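Side-chain contacts in A rubisco-like protein (Burkholderia fungorum, PDB 3NWR), which is of undetermined function but has the two-domain fold of the rubisco large chain and is probably a lyase: residues A71-P76 with G87-A92; R29-M34 with A59-I64. All coordinates share one frame; numbering follows the deposited sequence. Where two conformers were deposited one is given.

Interaction 1: residues A71-P76 with G87-A92; sequences ARPSLP and GPWRRA
Pro-73 lies flat over the indole of Trp-89 in a CH-pi contact. Its CD stands 3.5 Å from the centroid of the six-membered ring and only 2° off the ring normal, so a C-H of this carbon can point into the pi cloud. The rest of the pyrrolidine reaches toward the five-membered ring, where Pro-73 CB comes within 3.6 Å of Trp-89 NE1. On the same face the carbonyl carbon of Arg-72 sits nearer the rim, while the CA of Gly-87 approaches the opposite face, 3.6 Å above the plane; the indole is thus held between the loop and its own preceding residues. At the ring edge, near its plane, Ala-71 O lies 3.2 Å from Trp-89 CZ3.

The indole is swung back beside the backbone N of Trp-89, with CG anti to the carbonyl carbon (chi1 -71°), and chi2 of -94° stands the ring roughly perpendicular to the plane through CA, CB and CG; together they turn one face of the ring to the proline. The peptide before Pro-88 is cis, consistent with the turn that brings Gly-87 CA against the ring. Backbone pairing of Trp-89 with Ala-70 places the main chain from which the indole springs, where strand 60-70 gives way to the loop. Farther out, Ser-74 OG is hydrogen-bonded to Glu-22, and Pro-76 O accepts a hydrogen bond from Arg-293 of the second subunit, so the loop runs from the end of this sheet to the dimer interface.

Between the two segments the contact is made without hydrogen bonds. Its hold comes from dispersion and from polarised C-H groups: the C-H of Pro-73 CD, polarised by the adjoining amide nitrogen, and the aromatic edge facing a carbonyl oxygen both probably add a weak electrostatic attraction.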
loop_
_atom_site.group_PDB
_atom_site.type_symbol
_atom_site.label_atom_id
_atom_site.label_comp_id
_atom_site.label_asym_id
_atom_site.label_seq_id
_atom_site.Cartn_x
_atom_site.Cartn_y
_atom_site.Cartn_z
ATOM N N ALA A 71 28.422 -3.567 6.947
ATOM C CA ALA A 71 29.530 -2.614 6.920
ATOM C C ALA A 71 29.062 -1.219 6.529
ATOM O O ALA A 71 29.730 -0.226 6.825
ATOM C CB ALA A 71 30.614 -3.093 5.969
ATOM N N ARG A 72 27.917 -1.154 5.855
ATOM C CA ARG A 72 27.314 0.112 5.459
ATOM C C ARG A 72 25.818 0.057 5.750
ATOM O O ARG A 72 25.220 -1.018 5.710
ATOM C CB ARG A 72 27.539 0.363 3.970
ATOM C CG ARG A 72 27.094 -0.798 3.095
ATOM C CD ARG A 72 27.042 -0.423 1.622
ATOM N NE ARG A 72 26.465 -1.497 0.815
ATOM C CZ ARG A 72 25.158 -1.723 0.691
ATOM N NH1 ARG A 72 24.284 -0.953 1.327
ATOM N NH2 ARG A 72 24.724 -2.721 -0.067
ATOM N N PRO A 73 25.211 1.214 6.048
ATOM C CA PRO A 73 23.771 1.255 6.350
ATOM C C PRO A 73 22.924 0.974 5.107
ATOM O O PRO A 73 23.222 1.492 4.026
ATOM C CB PRO A 73 23.550 2.692 6.825
ATOM C CG PRO A 73 24.688 3.479 6.218
ATOM C CD PRO A 73 25.849 2.537 6.153
ATOM N N SER A 74 21.881 0.165 5.260
ATOM C CA SER A 74 21.038 -0.205 4.126
ATOM C C SER A 74 20.168 0.957 3.648
ATOM O O SER A 74 19.861 1.056 2.458
ATOM C CB SER A 74 20.157 -1.402 4.478
ATOM O OG SER A 74 20.939 -2.555 4.756
ATOM N N LEU A 75 19.768 1.821 4.576
ATOM C CA LEU A 75 18.902 2.957 4.265
ATOM C C LEU A 75 19.469 4.262 4.815
ATOM O O LEU A 75 20.076 4.278 5.888
ATOM C CB LEU A 75 17.508 2.755 4.867
ATOM C CG LEU A 75 16.727 1.487 4.510
ATOM C CD1 LEU A 75 15.490 1.402 5.404
ATOM C CD2 LEU A 75 16.334 1.482 3.035
ATOM N N PRO A 76 19.264 5.368 4.086
ATOM C CA PRO A 76 19.587 6.685 4.646
ATOM C C PRO A 76 18.776 6.953 5.905
ATOM O O PRO A 76 17.672 6.424 6.072
ATOM C CB PRO A 76 19.141 7.659 3.548
ATOM C CG PRO A 76 19.072 6.849 2.302
ATOM C CD PRO A 76 18.716 5.455 2.721
ATOM N N GLY A 87 29.184 3.351 12.763
ATOM C CA GLY A 87 28.854 1.963 12.507
ATOM C C GLY A 87 29.540 1.096 13.544
ATOM O O GLY A 87 30.121 1.616 14.500
ATOM N N PRO A 88 29.486 -0.231 13.368
ATOM C CA PRO A 88 28.837 -0.922 12.250
ATOM C C PRO A 88 27.318 -0.880 12.385
ATOM O O PRO A 88 26.800 -0.426 13.404
ATOM C CB PRO A 88 29.318 -2.372 12.402
ATOM C CG PRO A 88 30.425 -2.333 13.415
ATOM C CD PRO A 88 30.130 -1.175 14.294
ATOM N N TRP A 89 26.622 -1.351 11.360
ATOM C CA TRP A 89 25.165 -1.369 11.389
ATOM C C TRP A 89 24.668 -2.758 11.737
ATOM O O TRP A 89 24.601 -3.656 10.895
ATOM C CB TRP A 89 24.599 -0.815 10.079
ATOM C CG TRP A 89 24.844 0.645 10.036
ATOM C CD1 TRP A 89 23.992 1.632 10.432
ATOM C CD2 TRP A 89 26.065 1.293 9.663
ATOM N NE1 TRP A 89 24.594 2.859 10.302
ATOM C CE2 TRP A 89 25.867 2.677 9.826
ATOM C CE3 TRP A 89 27.300 0.836 9.188
ATOM C CZ2 TRP A 89 26.855 3.613 9.531
ATOM C CZ3 TRP A 89 28.282 1.769 8.896
ATOM C CH2 TRP A 89 28.053 3.138 9.070
ATOM N N ARG A 90 24.370 -2.932 13.017
ATOM C CA ARG A 90 24.029 -4.225 13.556
ATOM C C ARG A 90 22.700 -4.729 13.006
ATOM O O ARG A 90 21.807 -3.942 12.695
ATOM C CB ARG A 90 24.018 -4.164 15.083
ATOM C CG ARG A 90 25.345 -3.647 15.652
ATOM C CD ARG A 90 25.239 -3.274 17.126
ATOM N NE ARG A 90 24.999 -4.446 17.957
ATOM C CZ ARG A 90 24.946 -4.421 19.284
ATOM N NH1 ARG A 90 25.104 -3.275 19.936
ATOM N NH2 ARG A 90 24.721 -5.539 19.957
ATOM N N ARG A 91 22.583 -6.042 12.886
ATOM C CA ARG A 91 21.366 -6.653 12.380
ATOM C C ARG A 91 20.841 -7.672 13.371
ATOM O O ARG A 91 21.613 -8.356 14.042
ATOM C CB ARG A 91 21.624 -7.304 11.023
ATOM C CG ARG A 91 21.862 -6.281 9.915
ATOM C CD ARG A 91 22.422 -6.916 8.657
ATOM N NE ARG A 91 21.492 -7.855 8.043
ATOM C CZ ARG A 91 21.643 -9.177 8.051
ATOM N NH1 ARG A 91 22.691 -9.728 8.650
ATOM N NH2 ARG A 91 20.743 -9.951 7.466
ATOM N N ALA A 92 19.522 -7.765 13.477
ATOM C CA ALA A 92 18.922 -8.752 14.357
ATOM C C ALA A 92 17.556 -9.194 13.866
ATOM O O ALA A 92 16.822 -8.408 13.262
ATOM C CB ALA A 92 18.811 -8.207 15.772
#

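Interaction 2: residues R29-M34 with A59-I64; sequences RVADVM and ASVLRI. With SO4 (sulfate ion), chain D.
Ala-31 and Val-61 meet where helix 27-37 packs on edge strand 60-70 of the four-stranded antiparallel sheet, the alpha/beta layer of the rubisco-type N-terminal domain. The apolar part is small. Val-61 directs its side chain at the helix, and CG2, lying beside its backbone N and anti to the carbonyl carbon, touches Ala-31 twice: at CB, 3.9 Å away, and at the carbonyl oxygen, with Ala-31 O 3.6 Å from Val-61 CG2. The short alanine side chain is consistent with this close approach, while Leu-96 of the neighbouring strand also packs on Val-61.

The polar link is made through water. Asp-32 OD1 accepts a hydrogen bond from a water that in turn accepts one from Val-61 N, while OD2 of the same carboxylate forms a salt bridge with Arg-58. Just beyond Val-61, Leu-62 and Arg-63 both face Thr-95, a classic beta bulge in this strand.

On the helix, Arg-29 binds a sulfate ion, probably from the crystallisation liquor, which also accepts a hydrogen bond from Asp-26 N. Sulfate O1 lies closer to Arg-29 NH1, at 3.0 Å, but obliquely; NH1 donates in the guanidinium plane to sulfate O3 at 3.2 Å, nearly straight at 166°.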
loop_
_atom_site.group_PDB
_atom_site.type_symbol
_atom_site.label_atom_id
_atom_site.label_comp_id
_atom_site.label_asym_id
_atom_site.label_seq_id
_atom_site.Cartn_x
_atom_site.Cartn_y
_atom_site.Cartn_z
ATOM N N ARG A 29 17.386 -2.608 22.623
ATOM C CA ARG A 29 16.750 -1.344 22.977
ATOM C C ARG A 29 15.828 -0.886 21.852
ATOM O O ARG A 29 14.700 -0.449 22.093
ATOM C CB ARG A 29 17.791 -0.266 23.260
ATOM C CG ARG A 29 17.180 1.043 23.733
ATOM C CD ARG A 29 18.073 2.230 23.408
ATOM N NE ARG A 29 17.284 3.360 22.923
ATOM C CZ ARG A 29 17.719 4.239 22.028
ATOM N NH1 ARG A 29 18.940 4.122 21.524
ATOM N NH2 ARG A 29 16.933 5.236 21.636
ATOM N N VAL A 30 16.318 -0.995 20.623
ATOM C CA VAL A 30 15.542 -0.591 19.461
ATOM C C VAL A 30 14.292 -1.448 19.333
ATOM O O VAL A 30 13.215 -0.930 19.041
ATOM C CB VAL A 30 16.401 -0.625 18.179
ATOM C CG1 VAL A 30 15.572 -0.267 16.949
ATOM C CG2 VAL A 30 17.577 0.338 18.333
ATOM N N ALA A 31 14.424 -2.751 19.572
ATOM C CA ALA A 31 13.267 -3.639 19.516
ATOM C C ALA A 31 12.202 -3.189 20.509
ATOM O O ALA A 31 11.007 -3.225 20.215
ATOM C CB ALA A 31 13.689 -5.087 19.786
ATOM N N ASP A 32 12.614 -2.745 21.691
ATOM C CA ASP A 32 11.614 -2.315 22.655
ATOM C C ASP A 32 11.024 -0.944 22.310
ATOM O O ASP A 32 9.864 -0.669 22.616
ATOM C CB ASP A 32 12.139 -2.342 24.086
ATOM C CG ASP A 32 11.023 -2.198 25.103
ATOM O OD1 ASP A 32 10.168 -3.110 25.187
ATOM O OD2 ASP A 32 10.996 -1.167 25.800
ATOM N N VAL A 33 11.820 -0.087 21.676
ATOM C CA VAL A 33 11.282 1.145 21.110
ATOM C C VAL A 33 10.160 0.792 20.128
ATOM O O VAL A 33 9.074 1.368 20.183
ATOM C CB VAL A 33 12.358 1.971 20.394
ATOM C CG1 VAL A 33 11.709 3.042 19.520
ATOM C CG2 VAL A 33 13.299 2.609 21.408
ATOM N N MET A 34 10.421 -0.172 19.248
ATOM C CA MET A 34 9.401 -0.638 18.308
ATOM C C MET A 34 8.151 -1.137 19.020
ATOM O O MET A 34 7.028 -0.765 18.670
ATOM C CB MET A 34 9.964 -1.746 17.413
ATOM C CG MET A 34 11.139 -1.296 16.589
ATOM S SD MET A 34 11.883 -2.670 15.686
ATOM C CE MET A 34 10.462 -3.142 14.688
ATOM N N ALA A 59 2.961 -4.033 24.129
ATOM C CA ALA A 59 3.591 -5.116 23.372
ATOM C C ALA A 59 4.950 -5.441 23.989
ATOM O O ALA A 59 5.555 -4.598 24.648
ATOM C CB ALA A 59 3.751 -4.726 21.906
ATOM N N SER A 60 5.433 -6.657 23.777
ATOM C CA SER A 60 6.722 -7.037 24.341
ATOM C C SER A 60 7.618 -7.724 23.326
ATOM O O SER A 60 7.151 -8.251 22.314
ATOM C CB SER A 60 6.530 -7.941 25.557
ATOM O OG SER A 60 5.822 -9.107 25.197
ATOM N N VAL A 61 8.913 -7.704 23.611
ATOM C CA VAL A 61 9.901 -8.358 22.770
ATOM C C VAL A 61 10.117 -9.771 23.298
ATOM O O VAL A 61 10.550 -9.950 24.440
ATOM C CB VAL A 61 11.228 -7.592 22.785
ATOM C CG1 VAL A 61 12.239 -8.278 21.891
ATOM C CG2 VAL A 61 11.009 -6.143 22.351
ATOM N N LEU A 62 9.791 -10.769 22.484
ATOM C CA LEU A 62 9.871 -12.165 22.917
ATOM C C LEU A 62 11.200 -12.799 22.536
ATOM O O LEU A 62 11.665 -13.721 23.204
ATOM C CB LEU A 62 8.738 -13.001 22.311
ATOM C CG LEU A 62 7.305 -12.713 22.757
ATOM C CD1 LEU A 62 6.354 -13.736 22.143
ATOM C CD2 LEU A 62 7.198 -12.702 24.278
ATOM N N ARG A 63 11.797 -12.326 21.447
ATOM C CA ARG A 63 13.024 -12.932 20.935
ATOM C C ARG A 63 13.905 -11.893 20.282
ATOM O O ARG A 63 13.420 -11.025 19.557
ATOM C CB ARG A 63 12.711 -14.028 19.904
ATOM C CG ARG A 63 12.015 -15.251 20.478
ATOM C CD ARG A 63 11.961 -16.414 19.483
ATOM N NE ARG A 63 10.793 -16.348 18.608
ATOM C CZ ARG A 63 9.559 -16.677 18.981
ATOM N NH1 ARG A 63 9.321 -17.081 20.222
ATOM N NH2 ARG A 63 8.558 -16.593 18.116
ATOM N N ILE A 64 15.207 -11.993 20.523
ATOM C CA ILE A 64 16.180 -11.211 19.784
ATOM C C ILE A 64 17.322 -12.143 19.426
ATOM O O ILE A 64 17.785 -12.914 20.268
ATOM C CB ILE A 64 16.742 -10.046 20.613
ATOM C CG1 ILE A 64 15.624 -9.100 21.045
ATOM C CG2 ILE A 64 17.801 -9.290 19.812
ATOM C CD1 ILE A 64 16.024 -8.144 22.144
HETATM S S SO4 D . 22.188 2.598 22.405
HETATM O O1 SO4 D . 21.812 4.007 22.330
HETATM O O2 SO4 D . 23.351 2.356 21.558
HETATM O O3 SO4 D . 21.077 1.765 21.967
HETATM O O4 SO4 D . 22.514 2.267 23.791
HETATM O O HOH W 1 9.911 -5.624 25.552
#

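Overall arrangement
Interactions 1 and 2 sit on the same N-terminal antiparallel sheet, with centres 18 Å apart and nearest atoms about 4 Å apart but not touching. Strand 60-70 joins them: interaction 2 uses its beginning, and interaction 1 the loop that leaves its end, so the two follow in series along the chain. Strand 89-99, its neighbour, supplies Trp-89 to the first and backs Val-61 in the second. Both centres lie 30 Å from the middle of the chain. The carboxylated Lys-195 lies in the catalytic TIM-barrel domain, and neither contact includes it. Of the two, interaction 1 reaches the second subunit, whereas interaction 2 carries the bound sulfate.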